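Local coordinates for protein dihydroorotase (Agrobacterium tumefaciens, PDB 2OGJ) that deacetylates acetyl-(R)-mandelate in vitro as a zinc-dependent esterase of the amidohydrolase superfamily, at residues Thr20-Val25 with Thr36-Gly41; Val355-Glu360 with Lys372-Pro377; Ala142-Pro147 with Ser179-Gly184; Arg159-Tyr164 with Lys199-Pro204. All blocks are in the same frame, centred on the assembly; numbering follows the deposited sequence.

Interaction 1: residues Thr20-Val25 with Thr36-Gly41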
loop_
_atom_site.group_PDB
_atom_site.type_symbol
_atom_site.label_atom_id
_atom_site.label_comp_id
_atom_site.label_asym_id
_atom_site.label_seq_id
_atom_site.Cartn_x
_atom_site.Cartn_y
_atom_site.Cartn_z
ATOM N N THR A 20 53.764 32.662 3.698
ATOM C CA THR A 20 54.380 33.668 2.859
ATOM C C THR A 20 54.078 33.377 1.395
ATOM O O THR A 20 53.745 32.257 1.021
ATOM C CB THR A 20 55.913 33.722 3.082
ATOM O OG1 THR A 20 56.496 32.449 2.770
ATOM C CG2 THR A 20 56.219 34.072 4.539
ATOM N N ASN A 21 54.114 34.396 0.558
ATOM C CA ASN A 21 53.976 34.342 -0.881
ATOM C C ASN A 21 52.660 33.700 -1.269
ATOM O O ASN A 21 52.637 32.739 -2.130
ATOM C CB ASN A 21 55.191 33.655 -1.497
ATOM C CG ASN A 21 56.472 34.082 -0.809
ATOM O OD1 ASN A 21 56.445 34.856 0.153
ATOM N ND2 ASN A 21 57.603 33.582 -1.292
ATOM N N VAL A 22 51.519 34.245 -0.857
ATOM C CA VAL A 22 50.182 33.786 -1.230
ATOM C C VAL A 22 49.480 34.873 -2.042
ATOM O O VAL A 22 49.749 36.061 -1.860
ATOM C CB VAL A 22 49.304 33.474 0.021
ATOM C CG1 VAL A 22 49.855 32.287 0.751
ATOM C CG2 VAL A 22 49.258 34.673 0.950
ATOM N N LYS A 23 48.587 34.462 -2.935
ATOM C CA LYS A 23 47.840 35.398 -3.760
ATOM C C LYS A 23 46.348 35.318 -3.415
ATOM O O LYS A 23 45.630 34.441 -3.893
ATOM C CB LYS A 23 48.090 35.109 -5.250
ATOM C CG LYS A 23 49.463 35.582 -5.741
ATOM C CD LYS A 23 49.646 35.345 -7.240
ATOM C CE LYS A 23 48.517 35.975 -8.087
ATOM N NZ LYS A 23 48.476 37.476 -8.085
ATOM N N PRO A 24 45.870 36.256 -2.577
ATOM C CA PRO A 24 44.481 36.353 -2.111
ATOM C C PRO A 24 43.436 36.404 -3.209
ATOM O O PRO A 24 43.470 37.292 -4.049
ATOM C CB PRO A 24 44.484 37.633 -1.277
ATOM C CG PRO A 24 45.893 37.744 -0.827
ATOM C CD PRO A 24 46.656 37.386 -2.057
ATOM N N VAL A 25 42.504 35.457 -3.197
ATOM C CA VAL A 25 41.445 35.416 -4.197
ATOM C C VAL A 25 40.163 34.970 -3.510
ATOM O O VAL A 25 40.208 34.249 -2.515
ATOM C CB VAL A 25 41.769 34.411 -5.336
ATOM C CG1 VAL A 25 41.767 32.984 -4.806
ATOM C CG2 VAL A 25 40.744 34.531 -6.430
ATOM N N THR A 36 51.094 38.371 -1.025
ATOM C CA THR A 36 51.223 38.864 0.340
ATOM C C THR A 36 51.669 37.750 1.271
ATOM O O THR A 36 51.901 36.622 0.848
ATOM C CB THR A 36 49.877 39.394 0.870
ATOM O OG1 THR A 36 49.074 39.839 -0.226
ATOM C CG2 THR A 36 50.097 40.572 1.810
ATOM N N ASP A 37 51.797 38.087 2.546
ATOM C CA ASP A 37 52.177 37.130 3.572
ATOM C C ASP A 37 51.123 37.296 4.672
ATOM O O ASP A 37 50.637 38.405 4.903
ATOM C CB ASP A 37 53.572 37.444 4.143
ATOM C CG ASP A 37 54.694 37.359 3.099
ATOM O OD1 ASP A 37 55.864 37.468 3.513
ATOM O OD2 ASP A 37 54.430 37.196 1.887
ATOM N N ILE A 38 50.749 36.202 5.329
ATOM C CA ILE A 38 49.754 36.271 6.393
ATOM C C ILE A 38 50.321 35.637 7.655
ATOM O O ILE A 38 50.929 34.566 7.608
ATOM C CB ILE A 38 48.444 35.538 5.994
ATOM C CG1 ILE A 38 47.968 36.031 4.625
ATOM C CG2 ILE A 38 47.349 35.806 7.023
ATOM C CD1 ILE A 38 46.725 35.322 4.103
ATOM N N LEU A 39 50.140 36.321 8.778
ATOM C CA LEU A 39 50.616 35.826 10.061
ATOM C C LEU A 39 49.447 35.380 10.950
ATOM O O LEU A 39 48.563 36.179 11.281
ATOM C CB LEU A 39 51.407 36.915 10.782
ATOM C CG LEU A 39 51.990 36.497 12.133
ATOM C CD1 LEU A 39 53.095 35.503 11.878
ATOM C CD2 LEU A 39 52.534 37.687 12.884
ATOM N N ILE A 40 49.442 34.105 11.329
ATOM C CA ILE A 40 48.390 33.576 12.189
ATOM C C ILE A 40 48.902 33.464 13.624
ATOM O O ILE A 40 49.973 32.895 13.866
ATOM C CB ILE A 40 47.937 32.169 11.758
ATOM C CG1 ILE A 40 47.761 32.100 10.235
ATOM C CG2 ILE A 40 46.640 31.824 12.470
ATOM C CD1 ILE A 40 46.701 32.995 9.690
ATOM N N GLY A 41 48.137 34.010 14.570
ATOM C CA GLY A 41 48.521 33.943 15.971
ATOM C C GLY A 41 48.214 32.585 16.578
ATOM O O GLY A 41 47.380 31.846 16.054
#
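V22 and T36 exchange a pair of backbone bonds: V22 N gives to T36 O at 3.0 Å, and T36 N gives to V22 O at 2.8 Å. Just before this pair the main chain of N21 bulges. N21 has left-handed backbone angles and, like V22, faces T36, which makes this a G1 beta bulge. N21 N donates to D37 OD2 at 3.1 Å, almost straight at 176°, and the donor comes from above the carboxylate plane. The D37 carboxylate lies beside the amide of N21, the two pointing the same way with their planes 32° apart. Its other oxygen meets T20, whose CG2 is 3.6 Å from D37 OD1.

The remaining contacts are van der Waals. V22 CG2, set between its backbone N and carbonyl carbon, lies over the T36 carbonyl and reaches I38 CD1 at 4.1 Å. The P24 ring crosses the T36 side chain at about a right angle, with P24 CG 3.9 Å from T36 OG1.

Further out, T20 OG1 is held by the R61 carbonyl, while I69 of strand 68-75 packs against both V22 and I38. The chain turns its corner at N21, leaving strand 17-20 of the small mixed sheet for strand 22-24, which runs beside 68-75. Chemically, a side-chain oxygen takes the N-H of the bulge residue, and V22 still makes both bonds of a hydrogen-bonded antiparallel pair with T36 before the chain turns off. D37 OD2 is also 2.8 Å from T36 O, which hints that the acid group may hold a proton.

Interaction 2: residues Val355-Glu360 with Lys372-Pro377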
loop_
_atom_site.group_PDB
_atom_site.type_symbol
_atom_site.label_atom_id
_atom_site.label_comp_id
_atom_site.label_asym_id
_atom_site.label_seq_id
_atom_site.Cartn_x
_atom_site.Cartn_y
_atom_site.Cartn_z
ATOM N N VAL A 355 47.348 24.605 -11.879
ATOM C CA VAL A 355 48.398 24.170 -12.804
ATOM C C VAL A 355 47.972 23.550 -14.140
ATOM O O VAL A 355 46.844 23.073 -14.303
ATOM C CB VAL A 355 49.318 23.159 -12.106
ATOM C CG1 VAL A 355 49.713 23.691 -10.749
ATOM C CG2 VAL A 355 48.610 21.828 -11.956
ATOM N N ASP A 356 48.899 23.557 -15.094
ATOM C CA ASP A 356 48.634 22.976 -16.401
ATOM C C ASP A 356 48.705 21.467 -16.301
ATOM O O ASP A 356 49.565 20.917 -15.604
ATOM C CB ASP A 356 49.650 23.458 -17.432
ATOM C CG ASP A 356 49.454 24.908 -17.806
ATOM O OD1 ASP A 356 48.291 25.328 -18.005
ATOM O OD2 ASP A 356 50.468 25.626 -17.921
ATOM N N ALA A 357 47.793 20.794 -16.988
ATOM C CA ALA A 357 47.782 19.347 -16.961
ATOM C C ALA A 357 47.094 18.783 -18.188
ATOM O O ALA A 357 46.657 19.524 -19.075
ATOM C CB ALA A 357 47.088 18.856 -15.712
ATOM N N ASP A 358 47.029 17.459 -18.230
ATOM C CA ASP A 358 46.374 16.744 -19.312
ATOM C C ASP A 358 45.779 15.523 -18.621
ATOM O O ASP A 358 46.298 14.410 -18.724
ATOM C CB ASP A 358 47.390 16.329 -20.376
ATOM C CG ASP A 358 46.753 15.580 -21.529
ATOM O OD1 ASP A 358 45.783 16.115 -22.120
ATOM O OD2 ASP A 358 47.227 14.461 -21.846
ATOM N N LEU A 359 44.694 15.751 -17.889
ATOM C CA LEU A 359 44.046 14.688 -17.142
ATOM C C LEU A 359 42.657 14.422 -17.656
ATOM O O LEU A 359 41.920 15.345 -18.004
ATOM C CB LEU A 359 43.945 15.063 -15.664
ATOM C CG LEU A 359 43.348 13.983 -14.759
ATOM C CD1 LEU A 359 44.279 12.783 -14.736
ATOM C CD2 LEU A 359 43.143 14.525 -13.353
ATOM N N GLU A 360 42.301 13.147 -17.699
ATOM C CA GLU A 360 40.980 12.767 -18.143
ATOM C C GLU A 360 40.134 12.478 -16.933
ATOM O O GLU A 360 40.511 11.692 -16.069
ATOM C CB GLU A 360 41.019 11.524 -19.031
ATOM C CG GLU A 360 41.562 11.771 -20.420
ATOM C CD GLU A 360 41.118 10.714 -21.411
ATOM O OE1 GLU A 360 41.280 9.510 -21.109
ATOM O OE2 GLU A 360 40.610 11.091 -22.492
ATOM N N LYS A 372 42.684 20.601 -18.897
ATOM C CA LYS A 372 43.969 21.219 -19.207
ATOM C C LYS A 372 44.517 22.064 -18.051
ATOM O O LYS A 372 45.679 22.475 -18.065
ATOM C CB LYS A 372 43.829 22.092 -20.462
ATOM C CG LYS A 372 43.383 21.343 -21.722
ATOM C CD LYS A 372 44.356 20.232 -22.064
ATOM C CE LYS A 372 44.075 19.646 -23.434
ATOM N NZ LYS A 372 45.005 18.512 -23.730
ATOM N N ARG A 373 43.672 22.328 -17.060
ATOM C CA ARG A 373 44.060 23.100 -15.886
ATOM C C ARG A 373 43.436 22.438 -14.668
ATOM O O ARG A 373 42.287 22.013 -14.705
ATOM C CB ARG A 373 43.589 24.542 -16.018
ATOM C CG ARG A 373 44.307 25.283 -17.121
ATOM C CD ARG A 373 43.498 26.460 -17.606
ATOM N NE ARG A 373 43.614 27.637 -16.755
ATOM C CZ ARG A 373 42.803 28.690 -16.837
ATOM N NH1 ARG A 373 41.816 28.706 -17.726
ATOM N NH2 ARG A 373 42.986 29.735 -16.041
ATOM N N LEU A 374 44.201 22.348 -13.588
ATOM C CA LEU A 374 43.710 21.697 -12.391
ATOM C C LEU A 374 43.839 22.432 -11.075
ATOM O O LEU A 374 44.925 22.872 -10.687
ATOM C CB LEU A 374 44.391 20.345 -12.236
ATOM C CG LEU A 374 44.048 19.315 -13.298
ATOM C CD1 LEU A 374 44.938 18.106 -13.100
ATOM C CD2 LEU A 374 42.570 18.950 -13.210
ATOM N N PHE A 375 42.717 22.564 -10.382
ATOM C CA PHE A 375 42.767 23.169 -9.078
ATOM C C PHE A 375 43.462 22.091 -8.267
ATOM O O PHE A 375 43.100 20.912 -8.339
ATOM C CB PHE A 375 41.372 23.449 -8.527
ATOM C CG PHE A 375 40.709 24.630 -9.157
ATOM C CD1 PHE A 375 40.026 24.499 -10.364
ATOM C CD2 PHE A 375 40.790 25.887 -8.557
ATOM C CE1 PHE A 375 39.435 25.600 -10.971
ATOM C CE2 PHE A 375 40.202 26.998 -9.152
ATOM C CZ PHE A 375 39.521 26.856 -10.363
ATOM N N GLU A 376 44.493 22.493 -7.537
ATOM C CA GLU A 376 45.243 21.551 -6.725
ATOM C C GLU A 376 45.493 22.120 -5.325
ATOM O O GLU A 376 46.363 22.968 -5.130
ATOM C CB GLU A 376 46.560 21.208 -7.424
ATOM C CG GLU A 376 47.016 19.793 -7.153
ATOM C CD GLU A 376 46.991 18.911 -8.397
ATOM O OE1 GLU A 376 46.283 19.261 -9.367
ATOM O OE2 GLU A 376 47.673 17.857 -8.405
ATOM N N PRO A 377 44.703 21.669 -4.333
ATOM C CA PRO A 377 44.863 22.153 -2.961
ATOM C C PRO A 377 46.203 21.771 -2.353
ATOM O O PRO A 377 46.700 20.671 -2.570
ATOM C CB PRO A 377 43.671 21.531 -2.229
ATOM C CG PRO A 377 43.366 20.314 -3.002
ATOM C CD PRO A 377 43.550 20.756 -4.431
#
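L374 reaches across to A357 and L359, and these three side chains make most of the apolar contact, with V355 CG2 at the limit of touching L374 CB. L374 CD1 does the touching: it lies 3.5 Å from A357 CB and 4.0 Å from L359 CD2. The two leucine side chains cross at about a right angle, and they meet methyl to methyl. L374 lies on the same sheet face as V355; CG anti to the carbonyl carbon (chi1 -67°) helps to bring CD1 to A357 CB.

On the other face D356 and R373 form a non-hydrogen-bonded pair. Their side chains run at a slant to each other, carboxylate and guanidinium planes 53° apart, and the charged ends are not in contact; D356 OD1 instead comes near R373 CG.

At the outer end D358 and K372 lie alongside one another. The lysine bends at chi2 and brings NZ 3.0 Å from D358 OD1, a salt bridge made on the anti side, 32° out of the carboxylate plane. The same D358 oxygen also pairs with R370, so two cations share it.

Main-chain bonds set this register: V355 and L374 bond both ways, and A357 N reaches K372 O at 2.9 Å. The strands belong to the long hairpin 348-362/368-382, much of it at the surface here. Helix 304-313 packs on 372-377 through S309 against L374 and through M308 and L312 against F375, while W302 lies against L359.

Interaction 3: residues Ala142-Pro147 with Ser179-Gly184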
loop_
_atom_site.group_PDB
_atom_site.type_symbol
_atom_site.label_atom_id
_atom_site.label_comp_id
_atom_site.label_asym_id
_atom_site.label_seq_id
_atom_site.Cartn_x
_atom_site.Cartn_y
_atom_site.Cartn_z
ATOM N N ALA A 142 20.034 3.039 4.722
ATOM C CA ALA A 142 20.149 2.037 3.658
ATOM C C ALA A 142 19.841 2.750 2.346
ATOM O O ALA A 142 18.970 2.341 1.590
ATOM C CB ALA A 142 19.154 0.914 3.902
ATOM N N CYS A 143 20.576 3.831 2.105
ATOM C CA CYS A 143 20.408 4.685 0.942
ATOM C C CYS A 143 19.956 3.986 -0.335
ATOM O O CYS A 143 20.592 3.035 -0.794
ATOM C CB CYS A 143 21.701 5.450 0.702
ATOM S SG CYS A 143 21.584 6.652 -0.596
ATOM N N ASN A 144 18.842 4.470 -0.893
ATOM C CA ASN A 144 18.252 3.929 -2.114
ATOM C C ASN A 144 17.744 2.480 -2.029
ATOM O O ASN A 144 17.018 2.028 -2.908
ATOM C CB ASN A 144 19.227 4.062 -3.293
ATOM C CG ASN A 144 19.556 5.504 -3.618
ATOM O OD1 ASN A 144 18.751 6.395 -3.403
ATOM N ND2 ASN A 144 20.741 5.737 -4.152
ATOM N N ARG A 145 18.121 1.746 -0.989
ATOM C CA ARG A 145 17.668 0.369 -0.844
ATOM C C ARG A 145 16.358 0.325 -0.059
ATOM O O ARG A 145 15.497 -0.506 -0.317
ATOM C CB ARG A 145 18.744 -0.460 -0.149
ATOM C CG ARG A 145 20.011 -0.573 -0.952
ATOM C CD ARG A 145 20.962 -1.560 -0.330
ATOM N NE ARG A 145 21.729 -0.967 0.755
ATOM C CZ ARG A 145 21.841 -1.502 1.962
ATOM N NH1 ARG A 145 21.223 -2.641 2.248
ATOM N NH2 ARG A 145 22.605 -0.913 2.865
ATOM N N VAL A 146 16.233 1.218 0.915
ATOM C CA VAL A 146 15.032 1.345 1.719
ATOM C C VAL A 146 14.752 2.832 1.748
ATOM O O VAL A 146 15.119 3.518 2.683
ATOM C CB VAL A 146 15.243 0.848 3.144
ATOM C CG1 VAL A 146 13.959 1.019 3.928
ATOM C CG2 VAL A 146 15.700 -0.603 3.133
ATOM N N PRO A 147 14.106 3.347 0.705
ATOM C CA PRO A 147 13.749 4.762 0.548
ATOM C C PRO A 147 13.296 5.447 1.849
ATOM O O PRO A 147 12.570 4.872 2.649
ATOM C CB PRO A 147 12.637 4.712 -0.493
ATOM C CG PRO A 147 13.034 3.557 -1.333
ATOM C CD PRO A 147 13.421 2.526 -0.307
ATOM N N SER A 179 12.609 11.983 -6.369
ATOM C CA SER A 179 12.905 11.077 -7.481
ATOM C C SER A 179 12.201 9.765 -7.188
ATOM O O SER A 179 12.186 9.317 -6.049
ATOM C CB SER A 179 14.409 10.843 -7.603
ATOM O OG SER A 179 15.070 12.034 -7.996
ATOM N N HIS A 180 11.640 9.130 -8.212
ATOM C CA HIS A 180 10.883 7.911 -7.963
ATOM C C HIS A 180 11.634 6.771 -7.284
ATOM O O HIS A 180 11.017 5.870 -6.689
ATOM C CB HIS A 180 10.158 7.452 -9.240
ATOM C CG HIS A 180 11.028 6.807 -10.266
ATOM N ND1 HIS A 180 11.658 5.599 -10.054
ATOM C CD2 HIS A 180 11.276 7.139 -11.555
ATOM C CE1 HIS A 180 12.252 5.215 -11.171
ATOM N NE2 HIS A 180 12.034 6.131 -12.098
ATOM N N VAL A 181 12.958 6.833 -7.323
ATOM C CA VAL A 181 13.755 5.816 -6.665
ATOM C C VAL A 181 13.547 5.963 -5.165
ATOM O O VAL A 181 13.565 4.969 -4.433
ATOM C CB VAL A 181 15.244 5.977 -7.010
ATOM C CG1 VAL A 181 16.136 5.383 -5.907
ATOM C CG2 VAL A 181 15.514 5.296 -8.343
ATOM N N ILE A 182 13.330 7.200 -4.717
ATOM C CA ILE A 182 13.117 7.472 -3.301
ATOM C C ILE A 182 11.626 7.592 -2.995
ATOM O O ILE A 182 11.065 6.788 -2.244
ATOM C CB ILE A 182 13.780 8.804 -2.836
ATOM C CG1 ILE A 182 15.295 8.792 -3.081
ATOM C CG2 ILE A 182 13.472 9.033 -1.360
ATOM C CD1 ILE A 182 15.705 9.088 -4.528
ATOM N N THR A 183 10.989 8.606 -3.580
ATOM C CA THR A 183 9.583 8.854 -3.338
ATOM C C THR A 183 8.634 7.959 -4.108
ATOM O O THR A 183 7.424 8.061 -3.944
ATOM C CB THR A 183 9.232 10.333 -3.583
ATOM O OG1 THR A 183 9.773 10.772 -4.831
ATOM C CG2 THR A 183 9.804 11.181 -2.474
ATOM N N GLY A 184 9.171 7.076 -4.942
ATOM C CA GLY A 184 8.306 6.170 -5.679
ATOM C C GLY A 184 7.209 6.770 -6.550
ATOM O O GLY A 184 7.493 7.387 -7.582
#
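N144 leans over V181, its side chain slanting across the valine. From CB the chain turns beside its backbone N (chi1 -63°), which carries the carboxamide to the short helix 180-183. CG comes first, 4.1 Å from V181 CG1. At the tip OD1 is nearer, 3.8 Å from the same V181 methyl, and it also lies 4.2 Å from I182 CD1. These are van der Waals meetings; OD1 also has a weak hydrogen bond from R177.

P147 makes the second point of contact and sits against main chain more than side chain. Its CG faces V181 O at 3.4 Å and its CB faces I182 O, so the ring rests on the two successive carbonyls, while P147 CB only just touches I182 CG2 at 4.5 Å.

Each segment is folded on itself. The carbonyl of A142 accepts from both R145 N and V146 N, and that of S179 takes I182 N and T183 N from opposite faces of its plane. R145 reaches D86 and, across the interface, E111 of a second subunit.

Both segments belong to loops that follow strands of the TIM barrel, 128-132 and 177-178. Segment 179-184 borders the zinc site: the I182 side chain is about 4 Å from that of the zinc ligand H208 and about 7 Å from a zinc ion, at nearest approach. The N144 side chain is about 8 Å from that of D291. Such loops characteristically wall the metal centre in amidohydrolases.

Interaction 4: residues Arg159-Tyr164 with Lys199-Pro204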
loop_
_atom_site.group_PDB
_atom_site.type_symbol
_atom_site.label_atom_id
_atom_site.label_comp_id
_atom_site.label_asym_id
_atom_site.label_seq_id
_atom_site.Cartn_x
_atom_site.Cartn_y
_atom_site.Cartn_z
ATOM N N ARG A 159 8.578 16.135 15.331
ATOM C CA ARG A 159 9.932 15.749 15.681
ATOM C C ARG A 159 10.974 16.554 14.884
ATOM O O ARG A 159 12.062 16.842 15.390
ATOM C CB ARG A 159 10.107 14.247 15.492
ATOM C CG ARG A 159 9.475 13.434 16.612
ATOM C CD ARG A 159 9.870 11.968 16.528
ATOM N NE ARG A 159 9.402 11.169 17.666
ATOM C CZ ARG A 159 8.124 10.870 17.918
ATOM N NH1 ARG A 159 7.156 11.306 17.106
ATOM N NH2 ARG A 159 7.811 10.132 18.981
ATOM N N ILE A 160 10.639 16.932 13.651
ATOM C CA ILE A 160 11.556 17.739 12.865
ATOM C C ILE A 160 11.662 19.102 13.553
ATOM O O ILE A 160 12.748 19.657 13.706
ATOM C CB ILE A 160 11.059 17.938 11.429
ATOM C CG1 ILE A 160 11.201 16.632 10.643
ATOM C CG2 ILE A 160 11.837 19.051 10.767
ATOM C CD1 ILE A 160 10.606 16.672 9.222
ATOM N N LEU A 161 10.531 19.645 13.981
ATOM C CA LEU A 161 10.566 20.938 14.660
ATOM C C LEU A 161 11.348 20.814 15.961
ATOM O O LEU A 161 12.117 21.706 16.315
ATOM C CB LEU A 161 9.151 21.457 14.956
ATOM C CG LEU A 161 8.261 21.860 13.779
ATOM C CD1 LEU A 161 7.058 22.620 14.300
ATOM C CD2 LEU A 161 9.032 22.726 12.812
ATOM N N GLU A 162 11.142 19.710 16.670
ATOM C CA GLU A 162 11.840 19.491 17.927
ATOM C C GLU A 162 13.350 19.374 17.639
ATOM O O GLU A 162 14.164 20.065 18.250
ATOM C CB GLU A 162 11.301 18.225 18.606
ATOM C CG GLU A 162 11.843 17.987 20.008
ATOM C CD GLU A 162 11.651 16.549 20.464
ATOM O OE1 GLU A 162 12.046 15.630 19.709
ATOM O OE2 GLU A 162 11.116 16.335 21.573
ATOM N N CYS A 163 13.710 18.524 16.676
ATOM C CA CYS A 163 15.112 18.323 16.292
ATOM C C CYS A 163 15.846 19.612 15.900
ATOM O O CYS A 163 16.982 19.835 16.301
ATOM C CB CYS A 163 15.218 17.322 15.131
ATOM S SG CYS A 163 16.919 16.843 14.714
ATOM N N TYR A 164 15.191 20.456 15.118
ATOM C CA TYR A 164 15.789 21.705 14.670
ATOM C C TYR A 164 16.026 22.704 15.793
ATOM O O TYR A 164 17.045 23.398 15.792
ATOM C CB TYR A 164 14.905 22.370 13.611
ATOM C CG TYR A 164 15.474 23.671 13.134
ATOM C CD1 TYR A 164 16.497 23.701 12.192
ATOM C CD2 TYR A 164 15.050 24.873 13.683
ATOM C CE1 TYR A 164 17.084 24.898 11.813
ATOM C CE2 TYR A 164 15.633 26.076 13.314
ATOM C CZ TYR A 164 16.651 26.086 12.382
ATOM O OH TYR A 164 17.254 27.282 12.050
ATOM N N LYS A 199 9.392 26.603 5.529
ATOM C CA LYS A 199 8.834 27.936 5.757
ATOM C C LYS A 199 8.578 28.153 7.249
ATOM O O LYS A 199 8.831 29.232 7.776
ATOM C CB LYS A 199 7.523 28.129 4.972
ATOM C CG LYS A 199 7.709 28.235 3.455
ATOM C CD LYS A 199 6.720 29.217 2.797
ATOM C CE LYS A 199 5.277 28.741 2.855
ATOM N NZ LYS A 199 5.060 27.498 2.060
ATOM N N ILE A 200 8.085 27.121 7.931
ATOM C CA ILE A 200 7.822 27.215 9.368
ATOM C C ILE A 200 9.119 27.410 10.139
ATOM O O ILE A 200 9.183 28.237 11.047
ATOM C CB ILE A 200 7.125 25.938 9.921
ATOM C CG1 ILE A 200 5.691 25.867 9.400
ATOM C CG2 ILE A 200 7.136 25.936 11.444
ATOM C CD1 ILE A 200 4.975 24.604 9.819
ATOM N N LEU A 201 10.148 26.640 9.770
ATOM C CA LEU A 201 11.456 26.707 10.429
ATOM C C LEU A 201 12.207 27.949 10.017
ATOM O O LEU A 201 13.160 28.356 10.682
ATOM C CB LEU A 201 12.298 25.463 10.097
ATOM C CG LEU A 201 11.784 24.149 10.697
ATOM C CD1 LEU A 201 12.565 22.970 10.167
ATOM C CD2 LEU A 201 11.884 24.227 12.216
ATOM N N LYS A 202 11.752 28.557 8.929
ATOM C CA LYS A 202 12.385 29.758 8.394
ATOM C C LYS A 202 13.788 29.372 7.944
ATOM O O LYS A 202 14.769 30.046 8.264
ATOM C CB LYS A 202 12.445 30.864 9.456
ATOM C CG LYS A 202 11.066 31.322 9.936
ATOM C CD LYS A 202 11.149 32.522 10.882
ATOM C CE LYS A 202 11.993 32.203 12.106
ATOM N NZ LYS A 202 12.252 33.427 12.907
ATOM N N VAL A 203 13.860 28.298 7.165
ATOM C CA VAL A 203 15.130 27.773 6.696
ATOM C C VAL A 203 15.078 27.379 5.206
ATOM O O VAL A 203 14.008 27.094 4.659
ATOM C CB VAL A 203 15.513 26.567 7.604
ATOM C CG1 VAL A 203 14.877 25.278 7.075
ATOM C CG2 VAL A 203 17.022 26.477 7.769
ATOM N N PRO A 204 16.231 27.374 4.520
ATOM C CA PRO A 204 16.229 27.009 3.103
ATOM C C PRO A 204 16.014 25.528 2.847
ATOM O O PRO A 204 16.208 24.707 3.730
ATOM C CB PRO A 204 17.586 27.495 2.624
ATOM C CG PRO A 204 18.431 27.311 3.838
ATOM C CD PRO A 204 17.560 27.844 4.932
#
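L201 packs its side chain against I160, L161 and Y164, and everything that crosses this contact is apolar.

Methyl against methyl comes first. The two branches of L201 divide the work: CD1 meets I160 CG2 at 4.0 Å, the side chains crossing at about a right angle, while CD2 packs on L161 CD2, those two chains running obliquely. L161 CD2 also touches I200 CG2 at 4.0 Å, so one leucine methyl bridges successive residues of the other helix.

Next is aliphatic against aromatic. Y164 stands with its ring anti to the backbone N (chi1 179°), which swings it out toward 199-204. L201 CD2 lies 3.5 Å from Y164 CD2, and the two side chains slide past each other in opposite directions. Farther along the ring, Y164 CE1 comes 4.3 Å from V203 CG2.

Main-chain bonding shapes the second partner. K202, with positive phi, is the C-prime residue of a Schellman motif: V203 N bonds to the A198 carbonyl and K202 N, weakly, to K199 O. This ends the helix, and the chain then continues to V203, whose CG2 meets Y164.

Outside, S237 and E243 of a fourth subunit pack on L161 and I200, and I171 of strand 171-173 touches Y164. Helices 157-165 and 189-201 each lead into a barrel strand, 171-173 and 206-209. Apolar packing of this kind between neighbouring helices belongs to the outer layer of a TIM barrel.

Overall arrangement
Interactions 3 and 4 belong to the barrel, and their segments alternate along the chain: 142-147, 159-164, 179-184, 199-204. Their centres are 23 Å apart. Interaction 3 borders the binuclear zinc site; interaction 4 lies away from the site, among outer helices facing another subunit. Interactions 1 and 2 are also remote from the metals and reach the same sheet through strands 22-24, 348-362 and 368-382, their nearest atoms about 8 Å apart. Interaction 1 lies across the chain's centre from interaction 3, centres 46 Å apart, and interaction 2 likewise from interaction 4, at 42 Å.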